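Myosin-I heavy chain (Dictyostelium discoideum, PDB 5EJR) works as an actin-based myosin motor with ATPase activity in early phagocytosis and adhesion, this chain being the second MyTH4-FERM module of its tail. Local coordinates at residues 151-156 with 172-177; 349-354 with 407-412. All blocks are in the same frame, centred on the assembly; numbering follows the deposited sequence.

Contact 1: residues 151-156 with 172-177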
loop_
_atom_site.group_PDB
_atom_site.type_symbol
_atom_site.label_atom_id
_atom_site.label_comp_id
_atom_site.label_asym_id
_atom_site.label_seq_id
_atom_site.Cartn_x
_atom_site.Cartn_y
_atom_site.Cartn_z
ATOM N N GLN A 151 19.678 27.388 8.575
ATOM C CA GLN A 151 18.552 28.206 9.002
ATOM C C GLN A 151 17.710 27.438 10.023
ATOM O O GLN A 151 17.379 28.002 11.060
ATOM C CB GLN A 151 17.704 28.639 7.796
ATOM C CG GLN A 151 16.591 29.640 8.141
ATOM C CD GLN A 151 17.033 31.078 8.371
ATOM O OE1 GLN A 151 18.213 31.441 8.256
ATOM N NE2 GLN A 151 16.073 31.941 8.681
ATOM N N LEU A 152 17.367 26.155 9.739
ATOM C CA LEU A 152 16.598 25.309 10.663
ATOM C C LEU A 152 17.358 25.167 11.980
ATOM O O LEU A 152 16.756 25.328 13.040
ATOM C CB LEU A 152 16.323 23.914 10.059
ATOM C CG LEU A 152 15.401 23.811 8.843
ATOM C CD1 LEU A 152 15.198 22.357 8.464
ATOM C CD2 LEU A 152 14.040 24.465 9.089
ATOM N N MET A 153 18.702 24.936 11.893
ATOM C CA MET A 153 19.635 24.832 13.014
ATOM C C MET A 153 19.577 26.119 13.862
ATOM O O MET A 153 19.557 26.032 15.091
ATOM C CB MET A 153 21.064 24.603 12.502
ATOM C CG MET A 153 21.362 23.170 12.068
ATOM S SD MET A 153 23.081 23.008 11.471
ATOM C CE MET A 153 23.062 21.326 10.860
ATOM N N SER A 154 19.501 27.313 13.200
ATOM C CA SER A 154 19.396 28.625 13.874
ATOM C C SER A 154 18.043 28.798 14.566
ATOM O O SER A 154 17.968 29.335 15.674
ATOM C CB SER A 154 19.620 29.767 12.890
ATOM O OG SER A 154 20.993 29.871 12.550
ATOM N N ARG A 155 16.969 28.344 13.917
ATOM C CA ARG A 155 15.637 28.415 14.511
ATOM C C ARG A 155 15.542 27.456 15.693
ATOM O O ARG A 155 14.767 27.710 16.610
ATOM C CB ARG A 155 14.561 28.058 13.482
ATOM C CG ARG A 155 14.298 29.157 12.468
ATOM C CD ARG A 155 13.556 30.358 13.050
ATOM N NE ARG A 155 12.223 30.042 13.581
ATOM C CZ ARG A 155 11.119 29.955 12.845
ATOM N NH1 ARG A 155 11.178 30.084 11.524
ATOM N NH2 ARG A 155 9.950 29.712 13.419
ATOM N N ASN A 156 16.304 26.343 15.651
ATOM C CA ASN A 156 16.312 25.337 16.719
ATOM C C ASN A 156 17.019 25.953 17.922
ATOM O O ASN A 156 16.477 25.916 19.021
ATOM C CB ASN A 156 17.009 24.028 16.268
ATOM C CG ASN A 156 16.912 22.895 17.270
ATOM O OD1 ASN A 156 17.444 22.952 18.377
ATOM N ND2 ASN A 156 16.266 21.815 16.890
ATOM N N VAL A 172 14.143 16.843 13.942
ATOM C CA VAL A 172 13.832 15.669 13.098
ATOM C C VAL A 172 13.904 16.083 11.609
ATOM O O VAL A 172 14.457 15.326 10.807
ATOM C CB VAL A 172 12.550 14.857 13.481
ATOM C CG1 VAL A 172 11.253 15.621 13.236
ATOM C CG2 VAL A 172 12.519 13.497 12.784
ATOM N N CYS A 173 13.466 17.331 11.276
ATOM C CA CYS A 173 13.572 17.883 9.919
ATOM C C CYS A 173 15.018 17.886 9.483
ATOM O O CYS A 173 15.317 17.440 8.377
ATOM C CB CYS A 173 12.976 19.284 9.844
ATOM S SG CYS A 173 11.195 19.339 10.119
ATOM N N ILE A 174 15.917 18.358 10.370
ATOM C CA ILE A 174 17.367 18.430 10.147
ATOM C C ILE A 174 17.928 17.017 9.926
ATOM O O ILE A 174 18.754 16.836 9.030
ATOM C CB ILE A 174 18.071 19.176 11.327
ATOM C CG1 ILE A 174 17.632 20.662 11.379
ATOM C CG2 ILE A 174 19.615 19.045 11.275
ATOM C CD1 ILE A 174 17.828 21.375 12.764
ATOM N N GLU A 175 17.472 16.025 10.733
ATOM C CA GLU A 175 17.905 14.622 10.618
ATOM C C GLU A 175 17.530 14.069 9.238
ATOM O O GLU A 175 18.369 13.461 8.571
ATOM C CB GLU A 175 17.266 13.753 11.725
ATOM C CG GLU A 175 17.645 12.273 11.662
ATOM C CD GLU A 175 16.617 11.266 12.154
ATOM O OE1 GLU A 175 15.840 11.592 13.082
ATOM O OE2 GLU A 175 16.615 10.129 11.629
ATOM N N LYS A 176 16.280 14.304 8.813
ATOM C CA LYS A 176 15.753 13.837 7.533
ATOM C C LYS A 176 16.405 14.507 6.317
ATOM O O LYS A 176 16.438 13.886 5.260
ATOM C CB LYS A 176 14.221 13.942 7.476
ATOM C CG LYS A 176 13.462 13.060 8.472
ATOM C CD LYS A 176 13.841 11.572 8.369
ATOM C CE LYS A 176 13.205 10.731 9.444
ATOM N NZ LYS A 176 14.127 9.664 9.911
ATOM N N LEU A 177 16.921 15.747 6.446
ATOM C CA LEU A 177 17.599 16.424 5.331
ATOM C C LEU A 177 19.044 15.950 5.276
ATOM O O LEU A 177 19.634 15.887 4.200
ATOM C CB LEU A 177 17.530 17.958 5.456
ATOM C CG LEU A 177 16.137 18.594 5.331
ATOM C CD1 LEU A 177 16.121 19.967 5.944
ATOM C CD2 LEU A 177 15.671 18.672 3.869
#

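Contact 2: residues 349-354 with 407-412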
loop_
_atom_site.group_PDB
_atom_site.type_symbol
_atom_site.label_atom_id
_atom_site.label_comp_id
_atom_site.label_asym_id
_atom_site.label_seq_id
_atom_site.Cartn_x
_atom_site.Cartn_y
_atom_site.Cartn_z
ATOM N N ALA A 349 -19.101 -33.963 3.791
ATOM C CA ALA A 349 -18.904 -35.043 4.786
ATOM C C ALA A 349 -17.625 -34.897 5.596
ATOM O O ALA A 349 -17.673 -35.044 6.818
ATOM C CB ALA A 349 -18.988 -36.424 4.144
ATOM N N ILE A 350 -16.491 -34.567 4.925
ATOM C CA ILE A 350 -15.203 -34.380 5.601
ATOM C C ILE A 350 -15.275 -33.206 6.534
ATOM O O ILE A 350 -14.829 -33.303 7.661
ATOM C CB ILE A 350 -14.034 -34.203 4.575
ATOM C CG1 ILE A 350 -13.818 -35.474 3.775
ATOM C CG2 ILE A 350 -12.741 -33.780 5.296
ATOM C CD1 ILE A 350 -13.022 -35.236 2.520
ATOM N N LEU A 351 -15.769 -32.064 6.039
ATOM C CA LEU A 351 -15.869 -30.848 6.837
ATOM C C LEU A 351 -16.779 -31.006 8.042
ATOM O O LEU A 351 -16.521 -30.392 9.077
ATOM C CB LEU A 351 -16.276 -29.636 5.967
ATOM C CG LEU A 351 -15.259 -29.203 4.866
ATOM C CD1 LEU A 351 -15.723 -27.953 4.184
ATOM C CD2 LEU A 351 -13.885 -28.937 5.450
ATOM N N ILE A 352 -17.818 -31.844 7.924
ATOM C CA ILE A 352 -18.717 -32.147 9.068
ATOM C C ILE A 352 -17.921 -32.967 10.115
ATOM O O ILE A 352 -17.950 -32.629 11.293
ATOM C CB ILE A 352 -20.020 -32.868 8.583
ATOM C CG1 ILE A 352 -20.955 -31.848 7.882
ATOM C CG2 ILE A 352 -20.763 -33.581 9.769
ATOM C CD1 ILE A 352 -22.080 -32.487 7.026
ATOM N N GLN A 353 -17.140 -33.961 9.675
ATOM C CA GLN A 353 -16.325 -34.760 10.603
ATOM C C GLN A 353 -15.300 -33.868 11.328
ATOM O O GLN A 353 -15.002 -34.100 12.512
ATOM C CB GLN A 353 -15.684 -35.965 9.895
ATOM C CG GLN A 353 -15.202 -37.041 10.883
ATOM C CD GLN A 353 -14.503 -38.228 10.268
ATOM O OE1 GLN A 353 -14.567 -38.472 9.069
ATOM N NE2 GLN A 353 -13.827 -39.017 11.090
ATOM N N LEU A 354 -14.834 -32.788 10.661
ATOM C CA LEU A 354 -13.915 -31.845 11.297
ATOM C C LEU A 354 -14.638 -30.970 12.336
ATOM O O LEU A 354 -14.051 -30.634 13.360
ATOM C CB LEU A 354 -13.168 -30.985 10.257
ATOM C CG LEU A 354 -11.967 -31.653 9.560
ATOM C CD1 LEU A 354 -11.595 -30.917 8.258
ATOM C CD2 LEU A 354 -10.772 -31.704 10.462
ATOM N N LEU A 407 -6.034 -32.651 5.310
ATOM C CA LEU A 407 -5.239 -33.029 4.134
ATOM C C LEU A 407 -6.130 -33.617 3.049
ATOM O O LEU A 407 -5.910 -33.341 1.873
ATOM C CB LEU A 407 -4.134 -34.051 4.518
ATOM C CG LEU A 407 -2.991 -33.539 5.404
ATOM C CD1 LEU A 407 -2.195 -34.694 6.011
ATOM C CD2 LEU A 407 -2.045 -32.677 4.625
ATOM N N MET A 408 -7.153 -34.409 3.451
ATOM C CA MET A 408 -8.121 -35.052 2.554
ATOM C C MET A 408 -8.962 -33.957 1.892
ATOM O O MET A 408 -9.252 -34.039 0.703
ATOM C CB MET A 408 -9.069 -35.969 3.359
ATOM C CG MET A 408 -8.526 -37.332 3.680
ATOM S SD MET A 408 -9.696 -38.278 4.728
ATOM C CE MET A 408 -11.003 -38.642 3.549
ATOM N N PHE A 409 -9.404 -32.975 2.687
ATOM C CA PHE A 409 -10.189 -31.843 2.176
ATOM C C PHE A 409 -9.356 -31.073 1.127
ATOM O O PHE A 409 -9.823 -30.866 0.015
ATOM C CB PHE A 409 -10.602 -30.920 3.333
ATOM C CG PHE A 409 -11.113 -29.564 2.890
ATOM C CD1 PHE A 409 -12.291 -29.449 2.154
ATOM C CD2 PHE A 409 -10.382 -28.409 3.149
ATOM C CE1 PHE A 409 -12.755 -28.193 1.738
ATOM C CE2 PHE A 409 -10.841 -27.160 2.723
ATOM C CZ PHE A 409 -12.015 -27.065 2.004
ATOM N N ILE A 410 -8.094 -30.723 1.468
ATOM C CA ILE A 410 -7.233 -30.012 0.518
ATOM C C ILE A 410 -6.992 -30.849 -0.740
ATOM O O ILE A 410 -7.064 -30.309 -1.823
ATOM C CB ILE A 410 -5.915 -29.522 1.164
ATOM C CG1 ILE A 410 -6.223 -28.543 2.333
ATOM C CG2 ILE A 410 -5.023 -28.878 0.097
ATOM C CD1 ILE A 410 -5.146 -28.400 3.430
ATOM N N ASN A 411 -6.765 -32.152 -0.592
ATOM C CA ASN A 411 -6.554 -33.040 -1.737
ATOM C C ASN A 411 -7.754 -33.016 -2.689
ATOM O O ASN A 411 -7.596 -32.944 -3.901
ATOM C CB ASN A 411 -6.268 -34.482 -1.269
ATOM C CG ASN A 411 -6.038 -35.430 -2.436
ATOM O OD1 ASN A 411 -5.144 -35.257 -3.289
ATOM N ND2 ASN A 411 -6.897 -36.395 -2.542
ATOM N N LEU A 412 -8.958 -33.090 -2.129
ATOM C CA LEU A 412 -10.174 -33.080 -2.948
ATOM C C LEU A 412 -10.386 -31.773 -3.679
ATOM O O LEU A 412 -10.600 -31.795 -4.876
ATOM C CB LEU A 412 -11.371 -33.464 -2.097
ATOM C CG LEU A 412 -11.448 -34.961 -1.957
ATOM C CD1 LEU A 412 -12.132 -35.344 -0.693
ATOM C CD2 LEU A 412 -12.102 -35.589 -3.188
#

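Contact 1: residues 151-156 with 172-177
An antiparallel helix-helix contact inside the MyTH4 domain joins L152 and M153 of helix 142-159 to I174, C173 and L177 of helix 164-178. The two helices follow each other in the chain and form an alpha-helical hairpin within this all-helical domain, with 15 residues between the segments. Over the short segments the axes run at 158° to one another and come within 10.1 Å. No hydrogen bond or salt bridge spans the interface, which is made mainly by apolar side chains, with one methyl also reaching the facing backbone.

I174 inserts between neighbouring residues of the opposite helix. Its CG1 rests on CB of L152 at 3.7 Å, and the methyl CD1 reaches on to the backbone, where it lies 3.8 Å from N of M153. Because CG1 of I174 stands anti to its own carbonyl carbon (chi1 -65°) and CD1 extends onward from it, this branch goes to the backbone, while the other branch, CG2, meets CE of M153. The methionine is extended beyond CG and passes I174 at a slant, its CG lying 4.0 Å from CD1 of I174. M153 also touches E178 farther along the partner helix.

On the buried side, L152 meets two residues through a single methyl. Its CD1 is 4.0 Å from CB of C173, so the cysteine contributes its methylene here. Y112 and Y108 of helix 104-113 touch L152 and L177 respectively, and C173 reaches I131 of helix 121-137, which ties the hairpin to the rest of the helical bundle. The side chains of L152 and L177 cross at about a right angle, and their CD1 methyls meet at 3.6 Å.

Contact 2: residues 349-354 with 407-412
F409 sends its ring out with CG anti to the backbone N (chi1 166°), and L351, with CG anti to its carbonyl carbon, brings its forked end over one face of that ring. Methyl CD2 of L351 makes a CH-pi contact, 3.9 Å from the centroid of the F409 ring and 17° off its normal. The methyl is displaced toward the rim, with CD1 of F409 its nearest ring atom at 3.7 Å. The second methyl of L351, CD1, lies 3.9 Å from CE1 of F409, so both prongs of the fork touch the aromatic ring.

The helices involved, 341-355 and 402-416, belong to the helical central lobe of the FERM domain. They pack antiparallel, with segment axes 9.9 Å apart at closest approach, although 52 residues separate the segments in sequence. Helix 317-332 adjoins this pair: its Y324 and W331 touch L351, and F320 touches L407.

Beside the ring, I350 divides its two branches between different partners. Its CG2 lies against CB of F409 at 4.1 Å, and its longer branch carries CD1 toward M408 and L412. The CE methyl of M408 comes to 4.1 Å from CD1 of I350, a distance at which CB of M408 also stands from that methyl. One turn on, CD1 of L412 is modelled 3.3 Å from CD1 of I350, shorter than normal methyl contact, so the exact spacing there is doubtful.

How the contacts relate
Contacts 1 and 2 lie in different domains of one chain, the first in the MyTH4 domain and the second in the helical lobe of FERM, on opposite sides of the chain's centre. Their centres are 62 Å apart and their nearest atoms about 43 Å, so neither touches the other. They come in series along the sequence: 172-177 ends well before 349-354 begins, and the ubiquitin-like lobe of FERM falls between them. Both are antiparallel helix pairs with nearly equal segment angles and buried areas, but contact 1 joins consecutive helices, whereas contact 2 brings together helices with other helices between them and adds an aromatic face.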